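Local coordinates for AT5G66160 protein (Arabidopsis thaliana, PDB 7BVW) that probably acts as a sorting receptor carrying proteins to the storage vacuole, its zinc-binding RING-H2 domain working as an E3 ligase needed for trafficking after the Golgi, at residues I58-L62 against T63-T67. Numbering follows the deposited sequence.
Sequences IDSWL and TKWGT
W61 O takes two backbone donors in the C-terminal part of the RING helix 55-65: W65 N at 3.0 Å, lying above the carbonyl plane, and G66 N at 2.8 Å, nearly in line with the C=O bond. The second belongs to a wider pi-type turn. CG anti to the backbone N (chi1 173°) carries the W61 indole alongside this turn, with G66 CA over one ring face and W65 CB 3.5 Å from W61 CE3. The two indoles are close to parallel (9°) yet slid apart, hardly overlapping; the W65 ring instead brings CD1 edge-on to S60 O. Two residues before W61, D59 O is also gripped twice: T63 N donates to it, and T63 OG1, 2.7 Å from D59 O, reaches it from the opposite face of its plane, a hydroxyl folded back onto its own helix.

Further out, W61 NE1 bonds to S68 O just past the turn and its side chain packs on P70, which follows the zinc ligand C69 in the chain, while D59 forms a salt bridge with R45 of strand 43-46. Two carbonyls thus satisfy two donors each, and the W61 indole ties this part of the helix to the chain entering a zinc site.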
loop_
_atom_site.group_PDB
_atom_site.type_symbol
_atom_site.label_atom_id
_atom_site.label_comp_id
_atom_site.label_asym_id
_atom_site.label_seq_id
_atom_site.Cartn_x
_atom_site.Cartn_y
_atom_site.Cartn_z
ATOM N N ILE A 58 2.144 -2.259 3.710
ATOM C CA ILE A 58 0.712 -1.998 3.603
ATOM C C ILE A 58 -0.091 -3.279 3.798
ATOM O O ILE A 58 -1.207 -3.240 4.335
ATOM C CB ILE A 58 0.389 -1.313 2.259
ATOM C CG1 ILE A 58 -1.067 -0.839 2.230
ATOM C CG2 ILE A 58 0.684 -2.241 1.082
ATOM C CD1 ILE A 58 -1.389 0.175 3.315
ATOM N N ASP A 59 0.453 -4.428 3.380
ATOM C CA ASP A 59 -0.220 -5.698 3.631
ATOM C C ASP A 59 -0.393 -5.932 5.125
ATOM O O ASP A 59 -1.464 -6.345 5.585
ATOM C CB ASP A 59 0.562 -6.847 2.995
ATOM C CG ASP A 59 0.391 -6.908 1.490
ATOM O OD1 ASP A 59 -0.258 -6.002 0.923
ATOM O OD2 ASP A 59 0.902 -7.869 0.875
ATOM N N SER A 60 0.655 -5.655 5.901
ATOM C CA SER A 60 0.572 -5.799 7.349
ATOM C C SER A 60 -0.473 -4.858 7.931
ATOM O O SER A 60 -1.258 -5.248 8.803
ATOM C CB SER A 60 1.942 -5.534 7.974
ATOM O OG SER A 60 1.820 -5.230 9.352
ATOM N N TRP A 61 -0.496 -3.611 7.456
ATOM C CA TRP A 61 -1.423 -2.624 8.000
ATOM C C TRP A 61 -2.870 -3.012 7.724
ATOM O O TRP A 61 -3.725 -2.939 8.613
ATOM C CB TRP A 61 -1.123 -1.243 7.418
ATOM C CG TRP A 61 -2.148 -0.219 7.797
ATOM C CD1 TRP A 61 -3.165 0.253 7.020
ATOM C CD2 TRP A 61 -2.264 0.451 9.058
ATOM N NE1 TRP A 61 -3.904 1.180 7.715
ATOM C CE2 TRP A 61 -3.370 1.321 8.968
ATOM C CE3 TRP A 61 -1.538 0.403 10.251
ATOM C CZ2 TRP A 61 -3.767 2.135 10.026
ATOM C CZ3 TRP A 61 -1.934 1.211 11.299
ATOM C CH2 TRP A 61 -3.040 2.065 11.181
ATOM N N LEU A 62 -3.162 -3.431 6.494
ATOM C CA LEU A 62 -4.544 -3.679 6.100
ATOM C C LEU A 62 -5.089 -4.991 6.653
ATOM O O LEU A 62 -6.305 -5.116 6.838
ATOM C CB LEU A 62 -4.666 -3.666 4.573
ATOM C CG LEU A 62 -4.481 -2.312 3.880
ATOM C CD1 LEU A 62 -4.713 -2.431 2.378
ATOM C CD2 LEU A 62 -5.415 -1.278 4.490
ATOM N N THR A 63 -4.229 -5.975 6.916
ATOM C CA THR A 63 -4.703 -7.267 7.399
ATOM C C THR A 63 -4.731 -7.363 8.919
ATOM O O THR A 63 -5.490 -8.170 9.468
ATOM C CB THR A 63 -3.834 -8.402 6.844
ATOM O OG1 THR A 63 -2.469 -8.202 7.231
ATOM C CG2 THR A 63 -3.923 -8.447 5.327
ATOM N N LYS A 64 -3.928 -6.558 9.611
ATOM C CA LYS A 64 -3.799 -6.670 11.057
ATOM C C LYS A 64 -4.276 -5.449 11.830
ATOM O O LYS A 64 -4.766 -5.604 12.951
ATOM C CB LYS A 64 -2.338 -6.952 11.435
ATOM C CG LYS A 64 -1.801 -8.278 10.914
ATOM C CD LYS A 64 -0.360 -8.504 11.349
ATOM C CE LYS A 64 0.201 -9.786 10.750
ATOM N NZ LYS A 64 1.617 -10.012 11.154
ATOM N N TRP A 65 -4.166 -4.249 11.269
ATOM C CA TRP A 65 -4.345 -3.036 12.060
ATOM C C TRP A 65 -5.506 -2.162 11.615
ATOM O O TRP A 65 -6.219 -1.625 12.467
ATOM C CB TRP A 65 -3.049 -2.211 12.047
ATOM C CG TRP A 65 -1.894 -2.913 12.696
ATOM C CD1 TRP A 65 -0.989 -3.737 12.091
ATOM C CD2 TRP A 65 -1.526 -2.860 14.082
ATOM N NE1 TRP A 65 -0.078 -4.196 13.013
ATOM C CE2 TRP A 65 -0.385 -3.672 14.241
ATOM C CE3 TRP A 65 -2.048 -2.203 15.203
ATOM C CZ2 TRP A 65 0.241 -3.844 15.472
ATOM C CZ3 TRP A 65 -1.422 -2.373 16.424
ATOM C CH2 TRP A 65 -0.289 -3.185 16.548
ATOM N N GLY A 66 -5.727 -1.991 10.309
ATOM C CA GLY A 66 -6.754 -1.071 9.864
ATOM C C GLY A 66 -7.424 -1.500 8.575
ATOM O O GLY A 66 -7.061 -2.502 7.953
ATOM N N THR A 67 -8.428 -0.711 8.184
ATOM C CA THR A 67 -9.203 -0.934 6.969
ATOM C C THR A 67 -9.207 0.306 6.083
ATOM O O THR A 67 -10.119 0.502 5.279
ATOM C CB THR A 67 -10.633 -1.347 7.312
ATOM O OG1 THR A 67 -11.388 -1.532 6.107
ATOM C CG2 THR A 67 -11.302 -0.275 8.163
#